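Local structure of lipopolysaccharide biosynthesis protein wbpB (Thermus thermophilus, 3O9Z) at residues V154-Y158 / R307-L311; V202-R207 / L294-S300. The protein probably oxidises a UDP-sugar intermediate with NAD on the route to 2,3-diacetamido-2,3-dideoxy-D-mannuronic acid, with 2-oxoglutarate bound in the same active site. All coordinates share one frame; numbering follows the deposited sequence.

Interaction 1 (V154-Y158 / R307-L311). With AKG (2-oxoglutaric acid), chain F.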
loop_
_atom_site.group_PDB
_atom_site.type_symbol
_atom_site.label_atom_id
_atom_site.label_comp_id
_atom_site.label_asym_id
_atom_site.label_seq_id
_atom_site.Cartn_x
_atom_site.Cartn_y
_atom_site.Cartn_z
ATOM N N VAL A 154 -13.196 39.162 18.362
ATOM C CA VAL A 154 -13.246 37.730 18.694
ATOM C C VAL A 154 -11.821 37.201 18.784
ATOM O O VAL A 154 -10.968 37.561 17.960
ATOM C CB VAL A 154 -13.954 36.966 17.559
ATOM C CG1 VAL A 154 -13.918 35.441 17.878
ATOM C CG2 VAL A 154 -15.401 37.415 17.395
ATOM N N VAL A 155 -11.568 36.358 19.777
ATOM C CA VAL A 155 -10.308 35.631 19.847
ATOM C C VAL A 155 -10.672 34.157 19.752
ATOM O O VAL A 155 -11.447 33.641 20.567
ATOM C CB VAL A 155 -9.569 35.903 21.166
ATOM C CG1 VAL A 155 -8.329 35.038 21.246
ATOM C CG2 VAL A 155 -9.183 37.381 21.245
ATOM N N LEU A 156 -10.134 33.472 18.750
ATOM C CA LEU A 156 -10.435 32.045 18.523
ATOM C C LEU A 156 -9.134 31.314 18.780
ATOM O O LEU A 156 -8.096 31.630 18.179
ATOM C CB LEU A 156 -10.770 31.844 17.030
ATOM C CG LEU A 156 -11.434 30.534 16.629
ATOM C CD1 LEU A 156 -10.514 29.332 16.781
ATOM C CD2 LEU A 156 -12.795 30.328 17.335
ATOM N N THR A 157 -9.164 30.363 19.721
ATOM C CA THR A 157 -7.985 29.565 20.042
ATOM C C THR A 157 -8.351 28.098 19.916
ATOM O O THR A 157 -9.387 27.661 20.434
ATOM C CB THR A 157 -7.583 29.828 21.506
ATOM O OG1 THR A 157 -7.415 31.240 21.683
ATOM C CG2 THR A 157 -6.234 29.155 21.819
ATOM N N TYR A 158 -7.588 27.366 19.111
ATOM C CA TYR A 158 -7.991 26.016 18.717
ATOM C C TYR A 158 -6.761 25.128 18.820
ATOM O O TYR A 158 -5.902 25.126 17.921
ATOM C CB TYR A 158 -8.546 26.046 17.272
ATOM C CG TYR A 158 -9.428 24.868 16.945
ATOM C CD1 TYR A 158 -8.891 23.608 16.657
ATOM C CD2 TYR A 158 -10.810 25.002 16.989
ATOM C CE1 TYR A 158 -9.741 22.535 16.341
ATOM C CE2 TYR A 158 -11.661 23.941 16.721
ATOM C CZ TYR A 158 -11.127 22.719 16.388
ATOM O OH TYR A 158 -11.946 21.639 16.113
ATOM N N ARG A 307 -2.774 40.804 16.532
ATOM C CA ARG A 307 -1.951 39.677 16.917
ATOM C C ARG A 307 -2.631 38.798 17.962
ATOM O O ARG A 307 -2.936 39.280 19.054
ATOM C CB ARG A 307 -0.628 40.204 17.493
ATOM C CG ARG A 307 0.441 39.150 17.758
ATOM C CD ARG A 307 1.649 39.701 18.542
ATOM N NE ARG A 307 2.117 40.961 17.977
ATOM C CZ ARG A 307 2.387 42.059 18.682
ATOM N NH1 ARG A 307 2.231 42.078 20.002
ATOM N NH2 ARG A 307 2.805 43.152 18.058
ATOM N N HIS A 308 -2.817 37.501 17.701
ATOM C CA HIS A 308 -3.386 36.632 18.731
ATOM C C HIS A 308 -2.527 36.658 19.988
ATOM O O HIS A 308 -1.321 36.701 19.855
ATOM C CB HIS A 308 -3.550 35.205 18.165
ATOM C CG HIS A 308 -4.265 34.277 19.099
ATOM N ND1 HIS A 308 -3.650 33.736 20.210
ATOM C CD2 HIS A 308 -5.549 33.841 19.131
ATOM C CE1 HIS A 308 -4.507 32.956 20.848
ATOM N NE2 HIS A 308 -5.668 33.000 20.212
ATOM N N PRO A 309 -3.137 36.660 21.189
ATOM C CA PRO A 309 -2.327 36.738 22.417
ATOM C C PRO A 309 -1.214 35.707 22.522
ATOM O O PRO A 309 -0.181 35.986 23.160
ATOM C CB PRO A 309 -3.358 36.559 23.532
ATOM C CG PRO A 309 -4.619 37.080 22.938
ATOM C CD PRO A 309 -4.584 36.727 21.457
ATOM N N PHE A 310 -1.412 34.494 22.011
ATOM C CA PHE A 310 -0.359 33.483 22.114
ATOM C C PHE A 310 0.907 33.888 21.349
ATOM O O PHE A 310 1.987 33.337 21.581
ATOM C CB PHE A 310 -0.869 32.120 21.664
ATOM C CG PHE A 310 -1.768 31.407 22.657
ATOM C CD1 PHE A 310 -2.360 32.075 23.728
ATOM C CD2 PHE A 310 -2.148 30.087 22.424
ATOM C CE1 PHE A 310 -3.222 31.398 24.585
ATOM C CE2 PHE A 310 -2.993 29.429 23.257
ATOM C CZ PHE A 310 -3.520 30.050 24.364
ATOM N N LEU A 311 0.799 34.852 20.439
ATOM C CA LEU A 311 1.988 35.328 19.718
ATOM C C LEU A 311 2.838 36.346 20.490
ATOM O O LEU A 311 3.865 36.827 20.000
ATOM C CB LEU A 311 1.564 35.911 18.368
ATOM C CG LEU A 311 1.467 34.876 17.250
ATOM C CD1 LEU A 311 0.804 33.612 17.708
ATOM C CD2 LEU A 311 0.867 35.439 15.961
HETATM C C1 AKG F . -9.574 15.944 12.492
HETATM O O1 AKG F . -8.706 15.412 13.233
HETATM O O2 AKG F . -9.554 15.803 11.265
HETATM C C2 AKG F . -10.716 16.657 13.021
HETATM O O5 AKG F . -11.528 17.139 12.234
HETATM C C3 AKG F . -10.891 16.831 14.507
HETATM C C4 AKG F . -10.291 18.183 14.889
HETATM C C5 AKG F . -10.234 18.421 16.384
HETATM O O3 AKG F . -9.796 17.524 17.129
HETATM O O4 AKG F . -10.625 19.499 16.840
#
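Thr157 and His308 carry this contact: Thr157 OG1 lies 2.9 Å from His308 NE2, at the edge of the imidazole and in its plane, a hydrogen bond in which either atom could be the donor. The histidine reaches the strand because its CG stands anti to the backbone N (chi1 -174°), which extends the ring across a gap in which the nearest CA pair, Val155 CA and His308 CA, is 7.1 Å apart. At the ring's other nitrogen, Phe310 N donates to His308 ND1 over 3.0 Å, arriving 19° out of the ring plane. With a partner at each nitrogen, the imidazole's rotation is fixed. Within 307-311, Pro309 CD lies above one face of this ring, offset toward its rim.

The two branches of Thr157 divide the work. With chi1 at -55°, OG1 is turned to the imidazole while CG2 meets the Phe310 ring obliquely, 3.6 Å from CE2. Two residues earlier, on the same side of the strand, Val155 places CG1 3.5 Å from His308 NE2 and 4.1 Å from Pro309 CD, so the apolar branch abuts both the imidazole and the proline.

Tyr158 belongs to the opposite side of the strand. Its OH donates a hydrogen bond to O4 of the bound 2-oxoglutarate at 2.6 Å; Arg162, Lys103, His187, Thr160 and Arg247 also bind this ligand. One strand thus presents one face to the active site and the other to the C-terminal 3-10 turn.

Strand 152-160 is interior to the six-stranded sheet, between 221-228 and 245-251. Phe226 of the former packs edge-to-face on Phe310, and helix 186-196 lies against the ligand side through Phe188, which touches Leu156 and Tyr158.

Interaction 2 (V202-R207 / L294-S300)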
loop_
_atom_site.group_PDB
_atom_site.type_symbol
_atom_site.label_atom_id
_atom_site.label_comp_id
_atom_site.label_asym_id
_atom_site.label_seq_id
_atom_site.Cartn_x
_atom_site.Cartn_y
_atom_site.Cartn_z
ATOM N N VAL A 202 -7.801 38.719 4.956
ATOM C CA VAL A 202 -7.189 37.590 5.663
ATOM C C VAL A 202 -5.693 37.823 5.828
ATOM O O VAL A 202 -5.042 38.316 4.886
ATOM C CB VAL A 202 -7.320 36.300 4.821
ATOM C CG1 VAL A 202 -6.626 35.133 5.552
ATOM C CG2 VAL A 202 -8.778 35.967 4.623
ATOM N N GLU A 203 -5.144 37.549 7.010
ATOM C CA GLU A 203 -3.695 37.625 7.261
ATOM C C GLU A 203 -3.221 36.340 7.928
ATOM O O GLU A 203 -3.937 35.761 8.741
ATOM C CB GLU A 203 -3.315 38.738 8.260
ATOM C CG GLU A 203 -3.803 40.080 7.832
ATOM C CD GLU A 203 -3.502 41.199 8.796
ATOM O OE1 GLU A 203 -2.865 41.039 9.862
ATOM O OE2 GLU A 203 -3.970 42.304 8.477
ATOM N N VAL A 204 -1.987 35.933 7.651
ATOM C CA VAL A 204 -1.383 34.829 8.388
ATOM C C VAL A 204 -0.084 35.332 8.977
ATOM O O VAL A 204 0.697 36.008 8.260
ATOM C CB VAL A 204 -1.224 33.579 7.519
ATOM C CG1 VAL A 204 -0.340 33.857 6.304
ATOM C CG2 VAL A 204 -0.609 32.455 8.328
ATOM N N HIS A 205 0.122 35.080 10.273
ATOM C CA HIS A 205 1.240 35.644 11.027
ATOM C C HIS A 205 2.296 34.610 11.412
ATOM O O HIS A 205 3.441 34.966 11.713
ATOM C CB HIS A 205 0.729 36.290 12.323
ATOM C CG HIS A 205 -0.288 37.356 12.094
ATOM N ND1 HIS A 205 -1.278 37.640 13.018
ATOM C CD2 HIS A 205 -0.477 38.199 11.052
ATOM C CE1 HIS A 205 -2.035 38.609 12.543
ATOM N NE2 HIS A 205 -1.572 38.971 11.357
ATOM N N ALA A 206 1.884 33.343 11.436
ATOM C CA ALA A 206 2.784 32.238 11.851
ATOM C C ALA A 206 2.323 31.028 11.093
ATOM O O ALA A 206 1.134 30.766 10.944
ATOM C CB ALA A 206 2.711 31.964 13.366
ATOM N N ARG A 207 3.276 30.260 10.571
ATOM C CA ARG A 207 2.877 29.069 9.829
ATOM C C ARG A 207 3.951 27.996 9.810
ATOM O O ARG A 207 4.780 27.995 8.881
ATOM C CB ARG A 207 2.428 29.442 8.400
ATOM C CG ARG A 207 2.227 28.267 7.456
ATOM C CD ARG A 207 2.639 28.721 6.088
ATOM N NE ARG A 207 1.482 29.309 5.440
ATOM C CZ ARG A 207 1.482 30.483 4.819
ATOM N NH1 ARG A 207 2.583 31.230 4.775
ATOM N NH2 ARG A 207 0.358 30.871 4.236
ATOM N N LEU A 294 -5.180 30.574 2.450
ATOM C CA LEU A 294 -4.126 30.416 3.435
ATOM C C LEU A 294 -2.991 29.476 3.024
ATOM O O LEU A 294 -1.915 29.495 3.634
ATOM C CB LEU A 294 -4.757 29.969 4.759
ATOM C CG LEU A 294 -5.443 31.069 5.570
ATOM C CD1 LEU A 294 -6.236 30.479 6.753
ATOM C CD2 LEU A 294 -4.363 32.068 6.068
ATOM N N ARG A 295 -3.197 28.617 2.020
ATOM C CA ARG A 295 -2.071 27.786 1.571
ATOM C C ARG A 295 -0.917 28.540 0.947
ATOM O O ARG A 295 0.229 28.098 0.983
ATOM C CB ARG A 295 -2.520 26.678 0.599
ATOM C CG ARG A 295 -3.560 25.779 1.208
ATOM C CD ARG A 295 -4.112 24.705 0.248
ATOM N NE ARG A 295 -5.251 24.150 0.925
ATOM C CZ ARG A 295 -6.455 23.968 0.393
ATOM N NH1 ARG A 295 -6.650 24.188 -0.933
ATOM N NH2 ARG A 295 -7.457 23.543 1.128
ATOM N N THR A 296 -1.225 29.668 0.319
ATOM C CA THR A 296 -0.193 30.393 -0.403
ATOM C C THR A 296 -0.094 31.836 0.060
ATOM O O THR A 296 0.790 32.563 -0.395
ATOM C CB THR A 296 -0.470 30.392 -1.916
ATOM O OG1 THR A 296 -1.806 30.832 -2.157
ATOM C CG2 THR A 296 -0.276 28.981 -2.482
ATOM N N LEU A 297 -0.988 32.278 0.943
ATOM C CA LEU A 297 -0.880 33.669 1.399
ATOM C C LEU A 297 0.494 33.916 2.056
ATOM O O LEU A 297 0.890 33.218 2.984
ATOM C CB LEU A 297 -2.005 33.961 2.400
ATOM C CG LEU A 297 -2.091 35.426 2.825
ATOM C CD1 LEU A 297 -2.542 36.286 1.622
ATOM C CD2 LEU A 297 -3.121 35.445 3.944
ATOM N N PRO A 298 1.224 34.962 1.612
ATOM C CA PRO A 298 2.459 35.273 2.305
ATOM C C PRO A 298 2.239 35.683 3.752
ATOM O O PRO A 298 1.241 36.352 4.060
ATOM C CB PRO A 298 3.046 36.440 1.498
ATOM C CG PRO A 298 2.401 36.310 0.136
ATOM C CD PRO A 298 1.007 35.808 0.423
ATOM N N LEU A 299 3.178 35.281 4.593
ATOM C CA LEU A 299 3.262 35.743 5.970
ATOM C C LEU A 299 3.360 37.256 6.047
ATOM O O LEU A 299 4.029 37.928 5.245
ATOM C CB LEU A 299 4.454 35.118 6.696
ATOM C CG LEU A 299 4.304 33.657 7.106
ATOM C CD1 LEU A 299 5.670 33.064 7.488
ATOM C CD2 LEU A 299 3.347 33.501 8.289
ATOM N N SER A 300 2.644 37.824 7.006
ATOM C CA SER A 300 2.821 39.232 7.294
ATOM C C SER A 300 3.068 39.499 8.773
ATOM O O SER A 300 2.820 38.648 9.630
ATOM C CB SER A 300 1.595 39.988 6.817
ATOM O OG SER A 300 0.434 39.600 7.533
HETATM O O HOH W 1 -0.586 37.645 5.685
HETATM O O HOH W 2 -1.512 28.530 6.315
#
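Bends at chi2 (-145°) and chi3 (-89°) turn the Arg207 guanidinium back over the loop, where NH2 is shared by two backbone carbonyls. It donates to Leu297 O at 2.7 Å, on a lone pair in the carbonyl plane, and to Leu294 O at 2.7 Å, here tilted 30° from that carbonyl's plane. Both acceptors lie at the edge of the guanidinium, and NH1 adds a weak bond to Leu297 O. Water 2 links Arg207 NE to Leu294 O, so that carbonyl is held twice.

Farther back on the strand, Val204 has CG1 between its backbone N and carbonyl carbon, which sets this methyl 3.6 Å from Leu297 O. Leu294 CD2 wedges between Val202 CG1 and Val204 CB, 3.8 Å from each, and Leu297 CD2 packs beside it on Val202.

Strand 199-207 is an outermost strand of the C-terminal sheet of this Gfo/Idh/MocA-type dehydrogenase. On its inner side, His205 and Ala206 both face Ala213 of strand 211-218, a classic beta bulge. On its outer side, the loop following helix 281-294 makes one direct backbone bond, Ser300 N to Val204 O at 2.9 Å and nearly straight. Water 1 supplements it, accepting from Val204 N, donating to Pro298 O and bonding Ser300 OG.

Leu299 CD2 rests 3.5 Å from Ala206 N, close to the bulge. Beyond it, His205 NE2 donates in its ring plane to the anti lone pair of Glu203 OE1, while OE2 of that glutamate bonds His201.

In the fold
From the N terminus, the chain passes through the Rossmann-type domain before entering the C-terminal sheet at strand 152-160, the first partner of interaction 1. It then reaches the outermost strand 199-207, first partner of interaction 2, and returns across the sheet through 211-218 and 221-228. After helix 281-294, residues 294-300 close interaction 2, a loop of 86 intervening residues. Residues 307-311 then close interaction 1 around 148 residues, so interaction 2 is nested inside it. The C-terminal tail thus runs from a sheet margin to an interior strand. The centres lie about 15 Å apart, and Leu311 CD2 packs on His205 CB at 3.7 Å, joining the two contacts.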